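PDB 3QP9: type I polyketide synthase PikAII from Streptomyces venezuelae, which contributes a C2-type ketoreductase domain to a modular polyketide assembly line, probably epimerising the alpha carbon of the growing chain rather than reducing its ketone. Local coordinates for residues D33-A38 / A230-R235; V154-V159 / P170-V175; S402-W407 / A417-L422; R180-E185 / E356-T361; R464-A469 / V486-V491. All coordinates share one frame; numbering follows the deposited sequence.

Contact 1: residues D33-A38 / A230-R235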
# COMPACT_ATOMS: atom_id res chain seq x y z
N ASP A 33 -12.71 -2.90 4.49
CA ASP A 33 -13.40 -2.84 5.81
C ASP A 33 -12.70 -3.88 6.68
O ASP A 33 -12.00 -4.75 6.16
CB ASP A 33 -14.89 -3.19 5.65
CG ASP A 33 -15.75 -2.30 6.50
OD1 ASP A 33 -16.79 -1.81 5.98
OD2 ASP A 33 -15.36 -2.03 7.68
N TRP A 34 -12.82 -3.76 7.99
CA TRP A 34 -12.19 -4.67 8.95
C TRP A 34 -13.27 -5.33 9.75
O TRP A 34 -14.05 -4.64 10.49
CB TRP A 34 -11.24 -3.82 9.84
CG TRP A 34 -10.01 -3.45 9.07
CD1 TRP A 34 -9.82 -2.35 8.31
CD2 TRP A 34 -8.80 -4.26 8.93
NE1 TRP A 34 -8.55 -2.42 7.68
CE2 TRP A 34 -7.93 -3.58 8.04
CE3 TRP A 34 -8.41 -5.53 9.44
CZ2 TRP A 34 -6.65 -4.07 7.68
CZ3 TRP A 34 -7.17 -6.06 9.06
CH2 TRP A 34 -6.27 -5.29 8.21
N LYS A 35 -13.46 -6.63 9.54
CA LYS A 35 -14.61 -7.34 10.12
C LYS A 35 -14.21 -7.86 11.51
O LYS A 35 -13.29 -8.64 11.66
CB LYS A 35 -14.93 -8.54 9.22
CG LYS A 35 -15.88 -9.53 9.76
CD LYS A 35 -15.90 -10.85 8.83
CE LYS A 35 -17.34 -11.45 8.74
NZ LYS A 35 -17.20 -12.96 8.75
N ARG A 36 -14.95 -7.45 12.54
CA ARG A 36 -14.71 -8.00 13.90
C ARG A 36 -14.92 -9.52 13.95
O ARG A 36 -16.02 -10.04 13.53
CB ARG A 36 -15.69 -7.30 14.86
CG ARG A 36 -15.40 -5.81 14.89
CD ARG A 36 -16.59 -5.02 15.49
NE ARG A 36 -16.15 -4.30 16.67
CZ ARG A 36 -15.54 -3.12 16.64
NH1 ARG A 36 -15.30 -2.51 15.45
NH2 ARG A 36 -15.17 -2.56 17.78
N LEU A 37 -13.95 -10.28 14.46
CA LEU A 37 -14.08 -11.74 14.50
C LEU A 37 -14.65 -12.21 15.87
O LEU A 37 -14.24 -11.70 16.94
CB LEU A 37 -12.72 -12.40 14.25
CG LEU A 37 -12.05 -12.08 12.92
CD1 LEU A 37 -10.71 -12.81 12.81
CD2 LEU A 37 -13.00 -12.50 11.73
N ALA A 38 -15.53 -13.22 15.83
CA ALA A 38 -16.09 -13.83 17.06
C ALA A 38 -15.01 -14.35 18.01
O ALA A 38 -14.00 -14.91 17.56
CB ALA A 38 -17.04 -14.98 16.64
N ALA A 230 -10.50 -8.75 10.67
CA ALA A 230 -9.98 -9.31 9.47
C ALA A 230 -10.35 -8.47 8.26
O ALA A 230 -11.47 -7.90 8.15
CB ALA A 230 -10.50 -10.76 9.28
N ARG A 231 -9.41 -8.38 7.35
CA ARG A 231 -9.49 -7.50 6.18
C ARG A 231 -10.43 -7.99 5.07
O ARG A 231 -10.39 -9.20 4.63
CB ARG A 231 -8.07 -7.30 5.62
CG ARG A 231 -7.94 -6.13 4.57
CD ARG A 231 -6.42 -5.69 4.56
NE ARG A 231 -6.21 -4.68 3.48
CZ ARG A 231 -6.01 -4.95 2.18
NH1 ARG A 231 -5.79 -3.93 1.32
NH2 ARG A 231 -6.17 -6.17 1.69
N ARG A 232 -11.25 -7.09 4.59
CA ARG A 232 -12.29 -7.44 3.59
C ARG A 232 -12.36 -6.33 2.55
O ARG A 232 -12.37 -5.16 2.94
CB ARG A 232 -13.69 -7.51 4.34
CG ARG A 232 -13.86 -8.71 5.27
CD ARG A 232 -13.75 -10.06 4.45
NE ARG A 232 -14.09 -11.21 5.33
CZ ARG A 232 -13.19 -11.88 6.04
NH1 ARG A 232 -13.55 -12.91 6.78
NH2 ARG A 232 -11.92 -11.48 6.00
N LEU A 233 -12.43 -6.66 1.27
CA LEU A 233 -12.84 -5.70 0.23
C LEU A 233 -14.34 -5.75 0.04
O LEU A 233 -14.88 -6.81 -0.22
CB LEU A 233 -12.10 -6.03 -1.07
CG LEU A 233 -12.44 -5.04 -2.19
CD1 LEU A 233 -11.55 -3.81 -1.83
CD2 LEU A 233 -11.98 -5.73 -3.50
N VAL A 234 -15.03 -4.65 0.28
CA VAL A 234 -16.45 -4.62 0.12
C VAL A 234 -16.89 -3.49 -0.83
O VAL A 234 -16.16 -2.52 -1.10
CB VAL A 234 -17.20 -4.42 1.53
CG1 VAL A 234 -16.84 -5.65 2.51
CG2 VAL A 234 -16.87 -3.08 2.08
N ARG A 235 -18.14 -3.55 -1.30
CA ARG A 235 -18.65 -2.42 -2.10
C ARG A 235 -18.82 -1.20 -1.24
O ARG A 235 -19.26 -1.27 -0.07
CB ARG A 235 -20.05 -2.72 -2.70
CG ARG A 235 -19.91 -3.55 -3.92
CD ARG A 235 -21.17 -3.70 -4.75
NE ARG A 235 -20.84 -4.71 -5.75
CZ ARG A 235 -20.19 -4.47 -6.88
NH1 ARG A 235 -19.90 -5.49 -7.72
NH2 ARG A 235 -19.85 -3.22 -7.18
O HOH W 1 -16.38 -13.23 6.24
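Asp33 and Lys35 of strand 29-36 pair with Arg232 and Ala230 of strand 227-235 through four antiparallel backbone hydrogen bonds. The N-terminal strand 29-36 has strand 485-488 on its other side, so it joins the early part of the chain to the later part. Asp33 N reaches Arg232 O at 2.8 Å and Lys35 N reaches Ala230 O at 2.7 Å; Arg232 N and Ala230 N return the other two bonds. Trp34 and Arg231 form the non-hydrogen-bonded pair between them.

Apolar contacts lie on both faces of this ladder. Arg231 CB sits over one face of the Trp34 six-membered ring, toward its rim, in a CH-pi contact 3.9 Å from the centroid. With CG anti to the backbone N (chi1 -167°) and the chain extended, Arg231 CD passes Trp34 CZ2 at 3.5 Å, and NH1 donates to Ile406 O. On the Ala230 face, Leu37 CD2 touches Ala230 CB at 3.9 Å.

There too, Lys35 NZ and Arg232 NH1 lie 4.1 Å apart, each donating to one water, 2.7 Å from NZ and 2.9 Å from NH1. Arg232 NH1 also forms a salt bridge with Glu218. Water and carboxylate probably temper the repulsion, allowing the two cations to lie this close.

Contact 2: residues V154-V159 / P170-V175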
# COMPACT_ATOMS: atom_id res chain seq x y z
N VAL A 154 4.73 -9.48 11.36
CA VAL A 154 4.00 -8.68 12.32
C VAL A 154 4.39 -7.23 12.21
O VAL A 154 5.60 -6.91 12.12
CB VAL A 154 4.20 -9.24 13.73
CG1 VAL A 154 3.53 -8.37 14.80
CG2 VAL A 154 3.59 -10.71 13.81
N THR A 155 3.39 -6.31 12.17
CA THR A 155 3.65 -4.90 12.12
C THR A 155 2.97 -4.27 13.33
O THR A 155 2.28 -4.95 14.05
CB THR A 155 3.08 -4.25 10.82
OG1 THR A 155 1.65 -4.54 10.75
CG2 THR A 155 3.83 -4.76 9.55
N HIS A 156 3.20 -2.97 13.58
CA HIS A 156 2.41 -2.20 14.60
C HIS A 156 2.14 -0.85 13.99
O HIS A 156 3.04 -0.25 13.41
CB HIS A 156 3.17 -2.08 15.98
CG HIS A 156 4.51 -1.42 15.90
ND1 HIS A 156 4.68 -0.07 16.15
CD2 HIS A 156 5.75 -1.92 15.61
CE1 HIS A 156 5.96 0.24 15.99
NE2 HIS A 156 6.63 -0.86 15.65
N GLY A 157 0.91 -0.38 14.10
CA GLY A 157 0.52 0.95 13.56
C GLY A 157 0.43 1.00 12.02
O GLY A 157 0.38 2.07 11.45
N ALA A 158 0.46 -0.14 11.34
CA ALA A 158 0.44 -0.14 9.90
C ALA A 158 -0.94 0.04 9.17
O ALA A 158 -0.96 0.41 7.98
CB ALA A 158 1.22 -1.37 9.33
N VAL A 159 -2.03 -0.29 9.83
CA VAL A 159 -3.36 -0.23 9.16
C VAL A 159 -4.30 0.49 10.14
O VAL A 159 -4.07 0.49 11.34
CB VAL A 159 -3.94 -1.55 8.80
CG1 VAL A 159 -2.92 -2.37 7.79
CG2 VAL A 159 -4.20 -2.38 10.11
N PRO A 170 3.19 4.40 8.34
CA PRO A 170 2.82 4.18 7.00
C PRO A 170 3.94 3.37 6.36
O PRO A 170 3.68 2.56 5.45
CB PRO A 170 2.76 5.63 6.47
CG PRO A 170 3.61 6.41 7.50
CD PRO A 170 3.08 5.83 8.67
N ALA A 171 5.17 3.50 6.86
CA ALA A 171 6.19 2.65 6.27
C ALA A 171 5.95 1.16 6.47
O ALA A 171 6.23 0.37 5.56
CB ALA A 171 7.61 3.03 6.77
N GLN A 172 5.42 0.77 7.63
CA GLN A 172 5.15 -0.69 7.85
C GLN A 172 4.01 -1.20 6.95
O GLN A 172 3.94 -2.39 6.67
CB GLN A 172 4.92 -0.99 9.33
CG GLN A 172 6.20 -0.84 10.19
CD GLN A 172 6.02 -1.28 11.58
OE1 GLN A 172 5.44 -2.34 11.82
NE2 GLN A 172 6.59 -0.49 12.57
N ALA A 173 3.06 -0.33 6.56
CA ALA A 173 2.02 -0.78 5.57
C ALA A 173 2.68 -1.29 4.30
O ALA A 173 2.02 -2.00 3.58
CB ALA A 173 1.01 0.37 5.20
N MET A 174 3.95 -0.90 3.98
CA MET A 174 4.62 -1.41 2.71
C MET A 174 4.90 -2.89 2.82
O MET A 174 4.88 -3.60 1.82
CB MET A 174 5.93 -0.68 2.38
CG MET A 174 5.69 0.81 2.27
SD MET A 174 6.93 1.73 1.39
CE MET A 174 8.19 1.71 2.69
N VAL A 175 5.12 -3.38 4.03
CA VAL A 175 5.21 -4.81 4.19
C VAL A 175 3.89 -5.54 3.92
O VAL A 175 3.86 -6.64 3.34
CB VAL A 175 5.72 -5.13 5.57
CG1 VAL A 175 5.47 -6.61 5.90
CG2 VAL A 175 7.18 -4.73 5.61
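Strand 154-156 and the start of helix 170-185 run nearly antiparallel, at 161°, with their short axes 8.3 Å apart. They are the first two elements of a beta-alpha-beta unit in a Rossmann-like fold, completed by strand 190-196. Beyond the strand the chain turns at Gly157, which has positive phi, and brings Ala158 up to the helix, its CA 4.7 Å from Ala173 CA. Ala158 CB rests on the helix backbone, 3.7 Å from Gln172 C, and Ala158 O meets Ala173 CB at 3.4 Å.

Gln172 makes the largest contribution of any residue. Its chain, extended beyond CG, slides past Thr155 in the opposite direction until OE1 accepts from His156 N at 2.9 Å. That donor stands 36° out of the amide carbonyl plane. Thr155 turns its hydroxyl elsewhere, to Asp195 and Trp176, and leaves CB beside the same oxygen.

The amide end of Gln172 is held by Glu118, which accepts from NE2, while His156 ND1 bonds to Ser198 O. Ring and amide planes are steeply inclined, 80° apart, and Gln172 NE2 lies over one face of the imidazole toward its rim, 3.1 Å from His156 NE2.

Contact 3: residues S402-W407 / A417-L422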
# COMPACT_ATOMS: atom_id res chain seq x y z
N SER A 402 -3.10 2.17 -6.45
CA SER A 402 -3.34 1.08 -7.41
C SER A 402 -3.98 -0.09 -6.69
O SER A 402 -3.65 -0.35 -5.55
CB SER A 402 -2.01 0.65 -8.01
OG SER A 402 -2.09 -0.66 -8.53
N VAL A 403 -4.84 -0.81 -7.39
CA VAL A 403 -5.36 -2.06 -6.89
C VAL A 403 -4.21 -3.07 -6.48
O VAL A 403 -4.51 -4.05 -5.79
CB VAL A 403 -6.37 -2.74 -7.87
CG1 VAL A 403 -7.65 -1.85 -8.11
CG2 VAL A 403 -5.72 -3.10 -9.27
N ALA A 404 -2.95 -2.83 -6.88
CA ALA A 404 -1.80 -3.74 -6.50
C ALA A 404 -1.60 -3.61 -4.98
O ALA A 404 -1.30 -4.59 -4.30
CB ALA A 404 -0.51 -3.35 -7.23
N ALA A 405 -1.95 -2.46 -4.44
CA ALA A 405 -1.84 -2.25 -3.03
C ALA A 405 -3.06 -2.73 -2.23
O ALA A 405 -3.03 -2.76 -0.97
CB ALA A 405 -1.59 -0.73 -2.76
N ILE A 406 -4.15 -3.00 -2.92
CA ILE A 406 -5.43 -3.36 -2.28
C ILE A 406 -5.53 -4.89 -2.15
O ILE A 406 -5.60 -5.42 -1.05
CB ILE A 406 -6.58 -2.86 -3.09
CG1 ILE A 406 -6.55 -1.30 -3.12
CG2 ILE A 406 -7.95 -3.36 -2.45
CD1 ILE A 406 -6.57 -0.58 -1.73
N TRP A 407 -5.41 -5.58 -3.28
CA TRP A 407 -5.51 -7.01 -3.26
C TRP A 407 -4.19 -7.66 -3.70
O TRP A 407 -3.92 -8.79 -3.30
CB TRP A 407 -6.73 -7.47 -4.10
CG TRP A 407 -6.82 -7.01 -5.56
CD1 TRP A 407 -5.97 -7.32 -6.60
CD2 TRP A 407 -7.87 -6.22 -6.13
NE1 TRP A 407 -6.41 -6.75 -7.76
CE2 TRP A 407 -7.57 -6.07 -7.50
CE3 TRP A 407 -9.03 -5.59 -5.59
CZ2 TRP A 407 -8.42 -5.37 -8.38
CZ3 TRP A 407 -9.86 -4.86 -6.46
CH2 TRP A 407 -9.53 -4.76 -7.84
N ALA A 417 4.14 -2.55 -2.46
CA ALA A 417 4.81 -1.86 -1.36
C ALA A 417 4.70 -0.33 -1.45
O ALA A 417 4.30 0.32 -0.47
CB ALA A 417 6.35 -2.32 -1.29
N GLY A 418 5.08 0.26 -2.61
CA GLY A 418 5.18 1.73 -2.70
C GLY A 418 3.78 2.37 -2.63
O GLY A 418 3.58 3.38 -2.01
N THR A 419 2.83 1.73 -3.30
CA THR A 419 1.50 2.25 -3.47
C THR A 419 0.76 2.01 -2.14
O THR A 419 -0.09 2.85 -1.72
CB THR A 419 1.04 1.53 -4.75
OG1 THR A 419 0.77 2.43 -5.81
CG2 THR A 419 0.26 0.23 -4.72
N ALA A 420 1.11 0.93 -1.42
CA ALA A 420 0.48 0.80 -0.06
C ALA A 420 0.90 1.90 0.87
O ALA A 420 0.20 2.20 1.85
CB ALA A 420 0.74 -0.61 0.62
N PHE A 421 2.03 2.56 0.55
CA PHE A 421 2.45 3.65 1.45
C PHE A 421 1.51 4.80 1.26
O PHE A 421 1.16 5.53 2.29
CB PHE A 421 3.88 4.11 1.14
CG PHE A 421 4.34 5.25 2.01
CD1 PHE A 421 4.89 4.99 3.27
CD2 PHE A 421 4.24 6.58 1.54
CE1 PHE A 421 5.32 6.04 4.08
CE2 PHE A 421 4.65 7.58 2.29
CZ PHE A 421 5.23 7.33 3.58
N LEU A 422 1.06 5.02 -0.01
CA LEU A 422 0.02 6.09 -0.31
C LEU A 422 -1.27 5.90 0.43
O LEU A 422 -1.88 6.88 1.03
CB LEU A 422 -0.26 6.16 -1.82
CG LEU A 422 0.95 6.21 -2.72
CD1 LEU A 422 0.52 6.29 -4.16
CD2 LEU A 422 1.76 7.53 -2.37
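Ala405 meets helix 413-426 with its methyl group, which points at the backbone between Thr419 and Ala420. Ala405 CB lies 3.4 Å from Ala420 N and 4.1 Å from Ala420 CB, so small side chains on both sides let the loop approach the helix closely. The Thr419 methyl is modelled implausibly near this alanine, and its exact placement is doubtful. The approach of Ser402 CB to the Thr419 side chain is equally uncertain; no hydrogen bond crosses between the two segments.

The next shell fixes the loop that presents Ala405. Ser402 OG, anti to its own N at chi1 158°, accepts from Ala404 N at 2.9 Å in a nearly straight bond of 169°, which makes an ST turn. Ala405 N is held in addition by Ser402 O at 2.9 Å. Farther along, Val403 CB lies over one face of the Trp407 ring, and the ring packs edge-to-face with Phe496.

From the helix side Tyr415 touches both Ser402 and Ala404, while Phe421 and Ala417 face away toward helices 363-386 and 170-185. A serine closing strand 396-402, followed by a tyrosine at the head of the next helix, is the layout of the short-chain dehydrogenase/reductase fold, where this region probably borders the active-site groove.

Contact 4: residues R180-E185 / E356-T361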
# COMPACT_ATOMS: atom_id res chain seq x y z
N ARG A 180 0.87 -9.34 0.72
CA ARG A 180 -0.21 -9.91 -0.11
C ARG A 180 0.30 -10.50 -1.38
O ARG A 180 -0.25 -11.49 -1.87
CB ARG A 180 -1.25 -8.85 -0.43
CG ARG A 180 -2.00 -8.41 0.87
CD ARG A 180 -3.12 -7.34 0.42
NE ARG A 180 -2.60 -5.95 0.40
CZ ARG A 180 -2.55 -5.16 1.47
NH1 ARG A 180 -2.94 -5.59 2.67
NH2 ARG A 180 -2.01 -3.94 1.34
N VAL A 181 1.32 -9.89 -1.95
CA VAL A 181 1.90 -10.41 -3.21
C VAL A 181 2.68 -11.74 -2.92
O VAL A 181 2.49 -12.75 -3.66
CB VAL A 181 2.77 -9.34 -3.96
CG1 VAL A 181 3.54 -10.08 -5.25
CG2 VAL A 181 1.87 -8.20 -4.40
N ALA A 182 3.44 -11.76 -1.81
CA ALA A 182 4.14 -12.99 -1.39
C ALA A 182 3.17 -14.16 -1.14
O ALA A 182 3.48 -15.31 -1.52
CB ALA A 182 5.01 -12.74 -0.15
N ALA A 183 2.03 -13.88 -0.55
CA ALA A 183 0.94 -14.87 -0.50
C ALA A 183 0.55 -15.51 -1.83
O ALA A 183 0.18 -16.72 -1.87
CB ALA A 183 -0.36 -14.26 0.12
N LEU A 184 0.50 -14.71 -2.89
CA LEU A 184 0.04 -15.24 -4.20
C LEU A 184 1.17 -15.94 -4.89
O LEU A 184 0.96 -16.96 -5.57
CB LEU A 184 -0.46 -14.15 -5.11
CG LEU A 184 -1.67 -13.38 -4.63
CD1 LEU A 184 -1.96 -12.14 -5.50
CD2 LEU A 184 -2.82 -14.35 -4.58
N GLU A 185 2.38 -15.44 -4.66
CA GLU A 185 3.58 -16.03 -5.28
C GLU A 185 4.18 -17.24 -4.56
O GLU A 185 4.81 -18.11 -5.18
CB GLU A 185 4.64 -14.93 -5.56
CG GLU A 185 4.21 -13.80 -6.53
CD GLU A 185 5.34 -12.82 -6.76
OE1 GLU A 185 6.40 -12.91 -6.07
OE2 GLU A 185 5.17 -11.94 -7.61
N GLU A 356 8.67 -7.08 -10.87
CA GLU A 356 9.41 -8.34 -10.98
C GLU A 356 8.82 -9.31 -9.95
O GLU A 356 8.37 -8.88 -8.91
CB GLU A 356 10.90 -8.18 -10.62
CG GLU A 356 11.77 -7.10 -11.32
CD GLU A 356 13.29 -7.27 -11.02
OE1 GLU A 356 13.80 -8.42 -11.14
OE2 GLU A 356 13.98 -6.28 -10.67
N PRO A 357 8.89 -10.64 -10.19
CA PRO A 357 8.54 -11.52 -9.06
C PRO A 357 9.44 -11.29 -7.83
O PRO A 357 10.60 -10.88 -7.96
CB PRO A 357 8.79 -12.95 -9.63
CG PRO A 357 8.46 -12.78 -11.14
CD PRO A 357 9.08 -11.41 -11.45
N LEU A 358 8.93 -11.57 -6.63
CA LEU A 358 9.75 -11.31 -5.43
C LEU A 358 11.06 -12.11 -5.44
O LEU A 358 12.09 -11.57 -5.05
CB LEU A 358 9.00 -11.50 -4.11
CG LEU A 358 7.85 -10.49 -3.88
CD1 LEU A 358 6.82 -10.97 -2.82
CD2 LEU A 358 8.28 -9.01 -3.58
N ALA A 359 10.99 -13.37 -5.88
CA ALA A 359 12.19 -14.26 -5.91
C ALA A 359 13.29 -13.65 -6.75
O ALA A 359 14.48 -13.87 -6.46
CB ALA A 359 11.85 -15.65 -6.43
N ALA A 360 12.90 -12.87 -7.75
CA ALA A 360 13.84 -12.37 -8.76
C ALA A 360 14.36 -10.97 -8.50
O ALA A 360 15.38 -10.59 -9.05
CB ALA A 360 13.25 -12.51 -10.18
N THR A 361 13.68 -10.19 -7.65
CA THR A 361 14.15 -8.86 -7.30
C THR A 361 15.14 -8.90 -6.15
O THR A 361 15.57 -9.96 -5.72
CB THR A 361 13.02 -7.89 -6.89
OG1 THR A 361 11.75 -8.32 -7.40
CG2 THR A 361 13.34 -6.56 -7.45
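This is a joint of one hydrogen bond and one leucine: Glu185 and Leu358 connect the C-terminal end of helix 170-185 with the loop that leads from strand 343-348 to helix 363-386. In the chain, 170 residues separate the segments.

Leu358 N donates to Glu185 OE1 at 2.9 Å along a nearly straight line of 168°, using the syn lone pair of that oxygen. Glu185 is placed for this by CG set anti to its carbonyl carbon (chi1 -61°) and an extended chain beyond it. The other oxygen, OE2, accepts from Gly411 N, so the carboxylate ties together two loops. The Leu358 side chain leaves at about a right angle to that of Glu185, and its CD1 settles against the helix, 3.7 Å from Ala182 CB and 4.2 Å from Val181 CG1.

Within the loop, Pro357 O accepts three bonds, from Ala360 N at 3.0 Å, Thr361 N at 3.2 Å and Thr361 OG1 at 2.9 Å. These wind the chain into a compact turn. Gln140 NE2, from helix 130-144, donates to Leu358 O and Thr361 O. Such packing of a helix of the N-terminal half against a loop of the later Rossmann-like half is consistent with the two-subdomain build of modular polyketide ketoreductases.

Contact 5: residues R464-A469 / V486-V491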
# COMPACT_ATOMS: atom_id res chain seq x y z
N ARG A 464 -11.44 -4.70 -16.71
CA ARG A 464 -11.72 -3.94 -17.94
C ARG A 464 -11.08 -2.55 -17.82
O ARG A 464 -11.47 -1.81 -16.91
CB ARG A 464 -13.25 -3.82 -18.19
CG ARG A 464 -13.59 -3.29 -19.63
CD ARG A 464 -15.04 -2.81 -19.97
NE ARG A 464 -16.02 -3.90 -20.05
CZ ARG A 464 -16.41 -4.48 -21.17
NH1 ARG A 464 -15.89 -4.09 -22.34
NH2 ARG A 464 -17.30 -5.47 -21.14
N PRO A 465 -10.12 -2.19 -18.71
CA PRO A 465 -9.50 -0.86 -18.56
C PRO A 465 -10.51 0.26 -18.49
O PRO A 465 -11.55 0.22 -19.18
CB PRO A 465 -8.65 -0.69 -19.82
CG PRO A 465 -8.45 -2.14 -20.35
CD PRO A 465 -9.27 -3.07 -19.56
N LEU A 466 -10.20 1.21 -17.59
CA LEU A 466 -11.11 2.34 -17.29
C LEU A 466 -11.07 3.37 -18.39
O LEU A 466 -10.01 3.94 -18.68
CB LEU A 466 -10.74 3.01 -15.95
CG LEU A 466 -11.27 2.49 -14.62
CD1 LEU A 466 -11.77 1.03 -14.57
CD2 LEU A 466 -10.53 3.01 -13.28
N ALA A 467 -12.24 3.73 -18.93
CA ALA A 467 -12.22 4.96 -19.80
C ALA A 467 -11.88 6.20 -18.92
O ALA A 467 -12.34 6.31 -17.79
CB ALA A 467 -13.50 5.18 -20.53
N PRO A 468 -11.01 7.07 -19.45
CA PRO A 468 -10.44 8.21 -18.74
C PRO A 468 -11.55 9.14 -18.27
O PRO A 468 -11.57 9.51 -17.09
CB PRO A 468 -9.51 8.86 -19.79
CG PRO A 468 -9.01 7.63 -20.56
CD PRO A 468 -10.20 6.69 -20.64
N ALA A 469 -12.49 9.43 -19.14
CA ALA A 469 -13.63 10.27 -18.79
C ALA A 469 -14.46 9.75 -17.61
O ALA A 469 -14.85 10.54 -16.70
CB ALA A 469 -14.55 10.40 -20.03
N VAL A 486 -10.55 5.05 -1.17
CA VAL A 486 -11.57 4.32 -1.93
C VAL A 486 -10.83 3.55 -3.06
O VAL A 486 -9.79 3.97 -3.48
CB VAL A 486 -12.59 5.29 -2.48
CG1 VAL A 486 -11.93 6.28 -3.44
CG2 VAL A 486 -13.78 4.54 -3.14
N THR A 487 -11.36 2.43 -3.51
CA THR A 487 -10.82 1.71 -4.70
C THR A 487 -11.81 1.94 -5.88
O THR A 487 -12.98 1.69 -5.75
CB THR A 487 -10.75 0.22 -4.43
OG1 THR A 487 -9.81 0.05 -3.41
CG2 THR A 487 -10.32 -0.62 -5.69
N ILE A 488 -11.29 2.30 -7.06
CA ILE A 488 -12.16 2.47 -8.20
C ILE A 488 -11.65 1.45 -9.23
O ILE A 488 -10.57 1.60 -9.74
CB ILE A 488 -12.01 3.84 -8.72
CG1 ILE A 488 -12.44 4.81 -7.58
CG2 ILE A 488 -13.03 4.04 -9.98
CD1 ILE A 488 -12.45 6.24 -8.02
N ALA A 489 -12.48 0.49 -9.56
CA ALA A 489 -12.06 -0.56 -10.46
C ALA A 489 -13.29 -1.20 -11.15
O ALA A 489 -14.38 -1.25 -10.56
CB ALA A 489 -11.24 -1.59 -9.65
N ASP A 490 -13.16 -1.58 -12.42
CA ASP A 490 -14.23 -2.19 -13.18
C ASP A 490 -13.85 -3.66 -13.23
O ASP A 490 -12.95 -4.03 -13.99
CB ASP A 490 -14.28 -1.56 -14.62
CG ASP A 490 -15.46 -2.10 -15.44
OD1 ASP A 490 -16.11 -3.06 -14.98
OD2 ASP A 490 -15.76 -1.58 -16.54
N VAL A 491 -14.53 -4.47 -12.40
CA VAL A 491 -14.16 -5.84 -12.15
C VAL A 491 -15.38 -6.74 -12.46
O VAL A 491 -16.50 -6.47 -11.98
CB VAL A 491 -13.73 -6.05 -10.66
CG1 VAL A 491 -13.05 -7.44 -10.53
CG2 VAL A 491 -12.74 -4.97 -10.16
O HOH W 2 -14.14 -0.09 -18.19
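Arg464 and Asp490 lie side by side and point the same way. Both have CG anti to the backbone N, at chi1 -168° in the arginine and -177° in the aspartate, which sends the two chains out together. Asp490 OD2 runs along the aliphatic part of its neighbour, 3.7 Å from Arg464 CD, and stands at the edge of the guanidinium near its plane. Arg464 NE is 4.2 Å from that oxygen, beyond salt-bridge range, and any electrostatic help is probably modest.

The direct hydrogen bond across the contact is a backbone one: Arg464 N donates to Asp490 O at 3.2 Å, with an angle of 166° at the hydrogen. A water 2.8 Å from both Pro465 O and Asp490 OD2 probably bridges the segments.

Leu466 approaches differently, sliding past Asp490 in the opposite direction. Its CD1 branch presses on Asp490 CB at 3.6 Å, close to the buried Asp490 N, which has no hydrogen-bonding partner in the model. The CD2 branch turns to Ile488, meeting its CG2 at 4.3 Å.

Leu466 also packs on Trp441 of strand 435-441 and on Ala471 of helix 468-481, and Ile488 lies on Ala474 of that helix. The contact thus brings together the loop entering helix 468-481 and the chain leaving strand 485-488, which lies between strands 435-441 and 29-36.

In the fold
Along the chain, contact 2 falls within the long span between the two segments of contact 1, contact 4 crosses contact 1, and contacts 3 and 5 follow in series. Contacts 2 and 4 share helix 170-185 at opposite ends, their centres about 18 Å apart. Contacts 2 and 3 are closest, with centres about 12 Å apart, where helix 170-185 packs on helix 413-426. Strands 29-36 and 485-488 are neighbours, bringing contacts 1 and 5 to about 5 Å between nearest atoms. Arg231 and, more weakly, Arg180 reach backbone carbonyls of the 402-407 loop, bringing contacts 1, 3 and 4 together, consistent with the N-terminal and later Rossmann-like parts packing as one unit.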